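Local coordinates for tyrosine-protein phosphatase non-receptor type 18 (Homo sapiens, PDB 2OC3), which removes phosphate from phosphotyrosine in proteins, acting on autophosphorylated tyrosine kinases overexpressed in tumours, and is represented here by its catalytic domain, at residues Gln153-Thr158 / Cys162-Lys167; Arg147-Glu152 / Gln193-Ser198; Ser80-Glu85 / Phe119-Trp124. One frame throughout, in Å; residues are numbered along the deposited sequence. Where two conformers were deposited one is given.

Contact 1 (Gln153-Thr158 / Cys162-Lys167); sequences QEPLQT and CITLIK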
loop_
_atom_site.group_PDB
_atom_site.type_symbol
_atom_site.label_atom_id
_atom_site.label_comp_id
_atom_site.label_asym_id
_atom_site.label_seq_id
_atom_site.Cartn_x
_atom_site.Cartn_y
_atom_site.Cartn_z
ATOM N N GLN A 153 24.673 8.133 8.102
ATOM C CA GLN A 153 25.831 8.772 7.488
ATOM C C GLN A 153 26.111 8.292 6.058
ATOM O O GLN A 153 27.256 8.309 5.600
ATOM C CB GLN A 153 27.070 8.573 8.374
ATOM C CG GLN A 153 26.941 9.198 9.758
ATOM C CD GLN A 153 28.128 8.886 10.650
ATOM O OE1 GLN A 153 28.770 7.838 10.518
ATOM N NE2 GLN A 153 28.422 9.793 11.574
ATOM N N GLU A 154 25.066 7.874 5.347
ATOM C CA GLU A 154 25.208 7.439 3.959
ATOM C C GLU A 154 23.958 7.870 3.203
ATOM O O GLU A 154 23.065 7.054 2.983
ATOM C CB GLU A 154 25.379 5.920 3.857
ATOM N N PRO A 155 23.892 9.155 2.824
ATOM C CA PRO A 155 22.776 9.585 1.981
ATOM C C PRO A 155 22.740 8.821 0.673
ATOM O O PRO A 155 23.787 8.393 0.157
ATOM C CB PRO A 155 23.093 11.055 1.686
ATOM C CG PRO A 155 23.982 11.488 2.812
ATOM C CD PRO A 155 24.790 10.276 3.158
ATOM N N LEU A 156 21.548 8.681 0.127
ATOM C CA LEU A 156 21.333 7.969 -1.117
ATOM C C LEU A 156 20.963 8.978 -2.204
ATOM O O LEU A 156 20.000 9.725 -2.035
ATOM C CB LEU A 156 20.217 6.962 -0.903
ATOM C CG LEU A 156 19.806 6.054 -2.041
ATOM C CD1 LEU A 156 21.030 5.323 -2.608
ATOM C CD2 LEU A 156 18.773 5.076 -1.501
ATOM N N GLN A 157 21.743 9.027 -3.286
ATOM C CA GLN A 157 21.396 9.822 -4.466
ATOM C C GLN A 157 20.716 8.898 -5.476
ATOM O O GLN A 157 21.276 7.880 -5.894
ATOM C CB GLN A 157 22.639 10.497 -5.075
ATOM C CG GLN A 157 22.337 11.572 -6.136
ATOM C CD GLN A 157 21.921 12.929 -5.540
ATOM O OE1 GLN A 157 22.451 13.360 -4.514
ATOM N NE2 GLN A 157 20.970 13.595 -6.182
ATOM N N THR A 158 19.486 9.223 -5.821
ATOM C CA THR A 158 18.758 8.548 -6.858
ATOM C C THR A 158 18.318 9.587 -7.858
ATOM O O THR A 158 17.405 10.375 -7.605
ATOM C CB THR A 158 17.521 7.858 -6.300
ATOM O OG1 THR A 158 17.893 7.077 -5.146
ATOM C CG2 THR A 158 16.894 6.990 -7.401
ATOM N N CYS A 162 18.023 13.353 -3.298
ATOM C CA CYS A 162 18.992 13.033 -2.290
ATOM C C CYS A 162 18.203 12.701 -1.034
ATOM O O CYS A 162 17.454 13.560 -0.530
ATOM C CB CYS A 162 19.938 14.213 -2.072
ATOM S SG CYS A 162 21.141 13.863 -0.777
ATOM N N ILE A 163 18.320 11.455 -0.591
ATOM C CA ILE A 163 17.631 10.970 0.587
ATOM C C ILE A 163 18.621 10.877 1.746
ATOM O O ILE A 163 19.682 10.275 1.598
ATOM C CB ILE A 163 17.008 9.555 0.348
ATOM C CG1 ILE A 163 16.383 9.463 -1.057
ATOM C CG2 ILE A 163 16.018 9.188 1.486
ATOM C CD1 ILE A 163 15.230 10.397 -1.271
ATOM N N THR A 164 18.270 11.503 2.870
ATOM C CA THR A 164 19.089 11.489 4.083
ATOM C C THR A 164 18.321 10.896 5.244
ATOM O O THR A 164 17.158 11.181 5.425
ATOM C CB THR A 164 19.513 12.917 4.434
ATOM O OG1 THR A 164 20.259 13.471 3.340
ATOM C CG2 THR A 164 20.373 12.954 5.662
ATOM N N LEU A 165 18.990 10.048 6.013
ATOM C CA LEU A 165 18.415 9.497 7.213
ATOM C C LEU A 165 18.603 10.432 8.412
ATOM O O LEU A 165 19.751 10.744 8.817
ATOM C CB LEU A 165 19.010 8.116 7.512
ATOM C CG LEU A 165 18.378 7.375 8.682
ATOM C CD1 LEU A 165 16.943 6.916 8.375
ATOM C CD2 LEU A 165 19.231 6.169 9.035
ATOM N N ILE A 166 17.489 10.885 8.960
ATOM C CA ILE A 166 17.507 11.733 10.157
ATOM C C ILE A 166 17.455 10.904 11.447
ATOM O O ILE A 166 18.188 11.192 12.389
ATOM C CB ILE A 166 16.317 12.733 10.158
ATOM C CG1 ILE A 166 16.322 13.592 8.903
ATOM C CG2 ILE A 166 16.308 13.608 11.411
ATOM C CD1 ILE A 166 17.613 14.387 8.644
ATOM N N LYS A 167 16.652 9.853 11.490
ATOM C CA LYS A 167 16.473 9.064 12.699
ATOM C C LYS A 167 15.833 7.745 12.326
ATOM O O LYS A 167 15.089 7.661 11.325
ATOM C CB LYS A 167 15.570 9.814 13.674
ATOM C CG LYS A 167 15.618 9.317 15.097
ATOM C CD LYS A 167 14.591 10.047 15.942
ATOM C CE LYS A 167 14.471 9.437 17.334
ATOM N NZ LYS A 167 15.718 9.598 18.127
HETATM O O HOH W 1 22.250 9.669 9.194
#
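Pro155, Leu156 and Gln157 meet Thr164, Ile163 and Cys162 across an antiparallel hairpin, the axes of strand 156-158 and of the 162-167 part of strand 161-170 approaching to 4.8 Å at 159°. Ahead of the paired part, one water accepts from Gln153 N and donates to Leu165 O, bridging backbones that have diverged. Pro155 comes up against a carbonyl of the partner strand, its CA 3.2 Å from Ile163 O, with CB 4.2 Å from Cys162 SG. Leu156 makes the direct backbone bonds: its N donates to Ile163 O (2.9 Å), lying in the carbonyl plane, while Ile163 N returns a nearly linear bond to Leu156 O (2.8 Å, 178°). Both side chains leave on the same face of the sheet, where Ile163 continues onto Trp120 of helix 116-125. Gln157 and Cys162 form the adjoining non-hydrogen-bonded pair, with side chains on the other face. A bend at chi2 (79°) folds the glutamine back, bringing OE1 to 3.6 Å from Cys162 CB as NE2 donates to Gly159 O in the turn. With two direct main-chain bonds, one water bridge and modest apolar contact, the pairing of this edge strand with its neighbour probably rests mainly on the backbone.

Contact 2 (Arg147-Glu152 / Gln193-Ser198); sequences RYWAQE and QLQYMS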
loop_
_atom_site.group_PDB
_atom_site.type_symbol
_atom_site.label_atom_id
_atom_site.label_comp_id
_atom_site.label_asym_id
_atom_site.label_seq_id
_atom_site.Cartn_x
_atom_site.Cartn_y
_atom_site.Cartn_z
ATOM N N ARG A 147 16.308 -1.184 -1.617
ATOM C CA ARG A 147 16.397 -0.160 -0.589
ATOM C C ARG A 147 16.322 1.194 -1.284
ATOM O O ARG A 147 17.152 1.528 -2.153
ATOM C CB ARG A 147 17.700 -0.274 0.196
ATOM C CG ARG A 147 17.882 0.893 1.123
ATOM C CD ARG A 147 18.942 0.630 2.152
ATOM N NE ARG A 147 20.271 0.461 1.570
ATOM C CZ ARG A 147 21.078 1.464 1.220
ATOM N NH1 ARG A 147 20.694 2.740 1.316
ATOM N NH2 ARG A 147 22.294 1.198 0.724
ATOM N N TYR A 148 15.339 1.991 -0.881
ATOM C CA TYR A 148 15.159 3.347 -1.379
ATOM C C TYR A 148 15.374 4.411 -0.337
ATOM O O TYR A 148 15.264 5.605 -0.644
ATOM C CB TYR A 148 13.779 3.468 -1.983
ATOM C CG TYR A 148 12.649 3.081 -1.038
ATOM C CD1 TYR A 148 12.141 3.998 -0.097
ATOM C CD2 TYR A 148 12.029 1.828 -1.130
ATOM C CE1 TYR A 148 11.117 3.688 0.749
ATOM C CE2 TYR A 148 10.983 1.491 -0.235
ATOM C CZ TYR A 148 10.515 2.440 0.674
ATOM O OH TYR A 148 9.460 2.160 1.490
ATOM N N TRP A 149 15.638 3.994 0.894
ATOM C CA TRP A 149 15.922 4.879 2.034
ATOM C C TRP A 149 17.431 4.903 2.278
ATOM O O TRP A 149 18.169 4.005 1.851
ATOM C CB TRP A 149 15.162 4.405 3.268
ATOM C CG TRP A 149 15.508 3.023 3.701
ATOM C CD1 TRP A 149 16.467 2.675 4.582
ATOM C CD2 TRP A 149 14.912 1.777 3.240
ATOM N NE1 TRP A 149 16.538 1.314 4.704
ATOM C CE2 TRP A 149 15.597 0.737 3.888
ATOM C CE3 TRP A 149 13.880 1.443 2.346
ATOM C CZ2 TRP A 149 15.274 -0.582 3.715
ATOM C CZ3 TRP A 149 13.584 0.103 2.148
ATOM C CH2 TRP A 149 14.296 -0.896 2.806
ATOM N N ALA A 150 17.869 5.953 2.970
ATOM C CA ALA A 150 19.276 6.179 3.268
ATOM C C ALA A 150 19.624 5.458 4.543
ATOM O O ALA A 150 18.757 5.094 5.343
ATOM C CB ALA A 150 19.551 7.663 3.410
ATOM N N GLN A 151 20.922 5.211 4.693
ATOM C CA GLN A 151 21.450 4.637 5.922
ATOM C C GLN A 151 22.254 5.684 6.686
ATOM O O GLN A 151 22.520 6.773 6.182
ATOM C CB GLN A 151 22.247 3.364 5.618
ATOM C CG GLN A 151 21.290 2.261 5.131
ATOM C CD GLN A 151 21.943 0.925 4.807
ATOM O OE1 GLN A 151 21.346 -0.129 5.047
ATOM N NE2 GLN A 151 23.137 0.958 4.218
ATOM N N GLU A 152 22.575 5.362 7.931
ATOM C CA GLU A 152 23.250 6.315 8.815
ATOM C C GLU A 152 24.538 6.813 8.187
ATOM O O GLU A 152 25.368 6.010 7.755
ATOM C CB GLU A 152 23.537 5.676 10.180
ATOM C CG GLU A 152 24.262 6.592 11.164
ATOM N N GLN A 193 8.860 6.855 6.912
ATOM C CA GLN A 193 8.662 5.496 6.381
ATOM C C GLN A 193 8.511 4.507 7.509
ATOM O O GLN A 193 9.375 4.426 8.405
ATOM C CB GLN A 193 9.849 5.090 5.530
ATOM C CG GLN A 193 9.722 3.704 4.859
ATOM C CD GLN A 193 10.998 2.897 4.862
ATOM O OE1 GLN A 193 11.910 3.178 5.630
ATOM N NE2 GLN A 193 11.097 1.914 3.967
ATOM N N LEU A 194 7.402 3.788 7.499
ATOM C CA LEU A 194 7.171 2.740 8.435
ATOM C C LEU A 194 7.385 1.427 7.733
ATOM O O LEU A 194 6.850 1.253 6.649
ATOM C CB LEU A 194 5.772 2.807 8.983
ATOM C CG LEU A 194 5.452 3.941 9.960
ATOM C CD1 LEU A 194 3.967 4.415 9.899
ATOM C CD2 LEU A 194 5.828 3.533 11.359
ATOM N N GLN A 195 8.168 0.525 8.319
ATOM C CA GLN A 195 8.478 -0.747 7.680
ATOM C C GLN A 195 8.107 -1.867 8.621
ATOM O O GLN A 195 8.539 -1.898 9.759
ATOM C CB GLN A 195 9.964 -0.860 7.311
ATOM C CG GLN A 195 10.218 -2.137 6.465
ATOM C CD GLN A 195 11.663 -2.419 6.157
ATOM O OE1 GLN A 195 12.565 -1.654 6.530
ATOM N NE2 GLN A 195 11.896 -3.544 5.462
ATOM N N TYR A 196 7.265 -2.775 8.166
ATOM C CA TYR A 196 6.892 -3.992 8.882
ATOM C C TYR A 196 8.021 -4.992 8.609
ATOM O O TYR A 196 8.389 -5.229 7.441
ATOM C CB TYR A 196 5.524 -4.524 8.376
ATOM C CG TYR A 196 4.902 -5.465 9.350
ATOM C CD1 TYR A 196 3.900 -5.045 10.185
ATOM C CD2 TYR A 196 5.350 -6.771 9.493
ATOM C CE1 TYR A 196 3.359 -5.899 11.148
ATOM C CE2 TYR A 196 4.828 -7.617 10.446
ATOM C CZ TYR A 196 3.832 -7.178 11.265
ATOM O OH TYR A 196 3.318 -8.035 12.252
ATOM N N MET A 197 8.612 -5.526 9.693
ATOM C CA MET A 197 9.928 -6.173 9.617
ATOM C C MET A 197 9.913 -7.696 9.672
ATOM O O MET A 197 10.963 -8.292 9.441
ATOM C CB MET A 197 10.839 -5.667 10.764
ATOM C CG MET A 197 10.996 -4.172 10.775
ATOM S SD MET A 197 11.729 -3.466 9.308
ATOM C CE MET A 197 13.441 -4.016 9.560
ATOM N N SER A 198 8.754 -8.310 9.932
ATOM C CA SER A 198 8.667 -9.745 10.189
ATOM C C SER A 198 7.492 -10.449 9.532
ATOM O O SER A 198 7.108 -11.531 9.949
ATOM C CB SER A 198 8.587 -9.947 11.690
ATOM O OG SER A 198 7.392 -9.340 12.152
#
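Tyr148 and Trp149, in the long loop between strands 142-143 and 156-158, reach Gln193 and Gln195 on strand 187-196 of the central mixed sheet. The backbones stay well apart, the closest CA pair, Trp149 and Gln193, being 8.5 Å from each other, and side chains span the interval. Gln193 NE2 donates to Tyr148 OH (3.0 Å) along a bent path, 144° at the hydrogen, with the hydroxyl tilted from the amide plane. The same nitrogen comes to 3.3 Å from Trp149 CE3, while Gln193 OE1 lies 3.8 Å above one indole face, toward its rim. Arg147 CG covers the opposite face over its centre, and Arg147 NH1 donates to Trp149 O. The indole reaches the strand because Trp149 CG sits between backbone N and carbonyl carbon (chi1 60°).

In this tyrosine phosphatase fold the contact backs onto the catalytic signature: Tyr148 OH also bonds His232 NE2, next to Cys233, the predicted phosphocysteine nucleophile. With an alanine in place of Gln193, Tyr148 OH would probably lose this donor, Arg178 NH1 its bond to OE1, and the indole some of its cover. Gln195 OE1 shares that arginine nitrogen and stands 4.1 Å from Trp149 CZ2, its amide inclined 56° to the indole; Gln195 NE2 is taken up by Cys135 O, and Arg178 also makes a cation-pi contact with Trp149.

Contact 3 (Ser80-Glu85 / Phe119-Trp124); sequences SLLQEE and FWRLVW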
loop_
_atom_site.group_PDB
_atom_site.type_symbol
_atom_site.label_atom_id
_atom_site.label_comp_id
_atom_site.label_asym_id
_atom_site.label_seq_id
_atom_site.Cartn_x
_atom_site.Cartn_y
_atom_site.Cartn_z
ATOM N N SER A 80 3.761 12.896 -13.864
ATOM C CA SER A 80 4.029 14.032 -14.695
ATOM C C SER A 80 5.305 14.733 -14.253
ATOM O O SER A 80 5.841 15.560 -14.989
ATOM C CB SER A 80 2.874 15.013 -14.665
ATOM O OG SER A 80 2.717 15.675 -13.423
ATOM N N LEU A 81 5.809 14.434 -13.052
ATOM C CA LEU A 81 6.982 15.125 -12.585
ATOM C C LEU A 81 8.160 14.761 -13.488
ATOM O O LEU A 81 8.425 13.586 -13.807
ATOM C CB LEU A 81 7.232 14.781 -11.099
ATOM C CG LEU A 81 8.372 15.528 -10.397
ATOM C CD1 LEU A 81 7.983 17.001 -10.191
ATOM C CD2 LEU A 81 8.761 14.888 -9.071
ATOM N N LEU A 82 8.863 15.793 -13.940
ATOM C CA LEU A 82 9.991 15.650 -14.852
ATOM C C LEU A 82 9.570 15.235 -16.247
ATOM O O LEU A 82 10.394 14.785 -16.995
ATOM C CB LEU A 82 11.081 14.708 -14.290
ATOM C CG LEU A 82 11.773 15.138 -12.967
ATOM C CD1 LEU A 82 12.715 14.065 -12.441
ATOM C CD2 LEU A 82 12.517 16.445 -13.153
ATOM N N GLN A 83 8.293 15.402 -16.602
ATOM C CA GLN A 83 7.870 15.042 -17.969
ATOM C C GLN A 83 8.636 15.859 -18.999
ATOM O O GLN A 83 9.016 15.306 -20.049
ATOM C CB GLN A 83 6.367 15.234 -18.169
ATOM C CG GLN A 83 5.862 16.657 -18.008
ATOM N N GLU A 84 8.851 17.153 -18.705
ATOM C CA GLU A 84 9.593 18.075 -19.612
ATOM C C GLU A 84 11.036 17.632 -19.859
ATOM O O GLU A 84 11.656 18.017 -20.849
ATOM C CB GLU A 84 9.582 19.524 -19.077
ATOM C CG GLU A 84 10.529 19.762 -17.888
ATOM N N GLU A 85 11.587 16.830 -18.959
ATOM C CA GLU A 85 12.942 16.307 -19.104
ATOM C C GLU A 85 12.937 14.894 -19.706
ATOM O O GLU A 85 13.975 14.223 -19.768
ATOM C CB GLU A 85 13.664 16.345 -17.751
ATOM C CG GLU A 85 13.596 17.729 -17.054
ATOM N N PHE A 119 9.746 5.798 -8.165
ATOM C CA PHE A 119 9.170 5.748 -6.834
ATOM C C PHE A 119 9.252 7.109 -6.132
ATOM O O PHE A 119 8.273 7.596 -5.584
ATOM C CB PHE A 119 9.865 4.661 -6.005
ATOM C CG PHE A 119 9.355 4.533 -4.634
ATOM C CD1 PHE A 119 8.274 3.701 -4.370
ATOM C CD2 PHE A 119 9.979 5.172 -3.582
ATOM C CE1 PHE A 119 7.815 3.531 -3.062
ATOM C CE2 PHE A 119 9.508 5.036 -2.295
ATOM C CZ PHE A 119 8.417 4.226 -2.042
ATOM N N TRP A 120 10.420 7.745 -6.195
ATOM C CA TRP A 120 10.537 9.095 -5.571
ATOM C C TRP A 120 9.766 10.165 -6.333
ATOM O O TRP A 120 9.204 11.059 -5.732
ATOM C CB TRP A 120 11.997 9.471 -5.326
ATOM C CG TRP A 120 12.569 8.708 -4.162
ATOM C CD1 TRP A 120 13.528 7.738 -4.199
ATOM C CD2 TRP A 120 12.162 8.826 -2.795
ATOM N NE1 TRP A 120 13.728 7.242 -2.938
ATOM C CE2 TRP A 120 12.936 7.901 -2.051
ATOM C CE3 TRP A 120 11.251 9.625 -2.118
ATOM C CZ2 TRP A 120 12.796 7.755 -0.657
ATOM C CZ3 TRP A 120 11.142 9.492 -0.728
ATOM C CH2 TRP A 120 11.899 8.544 -0.038
ATOM N N ARG A 121 9.676 10.063 -7.665
ATOM C CA ARG A 121 8.795 10.983 -8.401
ATOM C C ARG A 121 7.342 10.887 -7.912
ATOM O O ARG A 121 6.629 11.895 -7.760
ATOM C CB ARG A 121 8.838 10.676 -9.903
ATOM C CG ARG A 121 10.128 11.073 -10.621
ATOM C CD ARG A 121 10.235 10.417 -12.034
ATOM N NE ARG A 121 9.222 10.935 -12.917
ATOM C CZ ARG A 121 8.619 10.272 -13.914
ATOM N NH1 ARG A 121 8.886 9.004 -14.221
ATOM N NH2 ARG A 121 7.754 10.946 -14.627
ATOM N N LEU A 122 6.902 9.649 -7.662
ATOM C CA LEU A 122 5.555 9.390 -7.140
ATOM C C LEU A 122 5.407 10.067 -5.779
ATOM O O LEU A 122 4.477 10.855 -5.574
ATOM C CB LEU A 122 5.284 7.874 -7.052
ATOM C CG LEU A 122 3.955 7.378 -6.489
ATOM C CD1 LEU A 122 3.749 5.918 -6.913
ATOM C CD2 LEU A 122 3.904 7.441 -4.976
ATOM N N VAL A 123 6.339 9.771 -4.860
ATOM C CA VAL A 123 6.244 10.311 -3.510
ATOM C C VAL A 123 6.245 11.857 -3.568
ATOM O O VAL A 123 5.453 12.525 -2.900
ATOM C CB VAL A 123 7.404 9.768 -2.667
ATOM C CG1 VAL A 123 7.521 10.547 -1.350
ATOM C CG2 VAL A 123 7.223 8.272 -2.444
ATOM N N TRP A 124 7.129 12.424 -4.382
ATOM C CA TRP A 124 7.239 13.896 -4.435
ATOM C C TRP A 124 6.004 14.537 -5.085
ATOM O O TRP A 124 5.391 15.483 -4.594
ATOM C CB TRP A 124 8.484 14.257 -5.227
ATOM C CG TRP A 124 8.879 15.707 -5.061
ATOM C CD1 TRP A 124 8.459 16.765 -5.821
ATOM C CD2 TRP A 124 9.690 16.257 -4.015
ATOM N NE1 TRP A 124 8.969 17.933 -5.328
ATOM C CE2 TRP A 124 9.763 17.654 -4.250
ATOM C CE3 TRP A 124 10.392 15.716 -2.942
ATOM C CZ2 TRP A 124 10.464 18.508 -3.410
ATOM C CZ3 TRP A 124 11.112 16.582 -2.128
ATOM C CH2 TRP A 124 11.132 17.956 -2.375
#
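Leu81 and Arg121 join the loop after strand 76-78 to helix 116-125, and the bond is to backbone: the carbonyl oxygen of Leu81 is gripped side-on by two guanidinium nitrogens. Arg121 NE donates to Leu81 O at 2.9 Å and Arg121 NH2 to the same oxygen at 2.8 Å. Their angles at hydrogen, 141° and 143°, are nearly equal, as expected when one acceptor sits at the edge of the group between two N-H bonds. A bend at chi3 (67°) turns the guanidinium so that this edge addresses the loop.

Arg121 has further partners. NH2 has a second acceptor in Ser88 O, and NH1 forms a salt bridge with Asp118 OD1, one turn back along the helix.

Leu81 O is presented by a type II beta turn from Ser80 to Gln83, closed by Gln83 N donating to Ser80 O at 2.9 Å. Glu125, the last residue of the helix, meets the start of the turn with both carboxylate oxygens: OE1 takes Leu81 N, and OE2 pairs with Ser80 OG. Both backbone polar atoms of Leu81 are therefore bound by side chains of helix 116-125.

Beside this polar grip, Leu81 CD2 rests 3.8 Å from Trp124 CD1 and 4.3 Å from Arg121 CB, while Leu82 CD1 approaches Arg121 CG at 4.4 Å.

A charged arginine largely buried in this way is probably tolerated because Asp118 offsets its charge and carbonyl oxygens of Leu81 and Ser88 accept from NE and NH2; the turn, in exchange, is fixed to the helix by side chains that bind its main chain.

Overall arrangement
Contact 1 lies at the surface, its centre about 23 Å from the centre of the chain, whereas the touching residues of contact 2 are all buried and those of contact 3 mostly so. Contacts 1 and 2 reach the same mixed sheet, the first at its edge through backbone pairing, the second at an inner strand through amides and aromatic rings; Ala150 CB packs 3.2 Å from Ile163 O between them. Contact 3 ties a turn to helix 116-125 by charged side chains hydrogen-bonded to main chain. That helix links all three: besides Trp120, already in contact 1, Phe119 meets Tyr148 of contact 2. Of the three, contact 2 alone approaches the catalytic site.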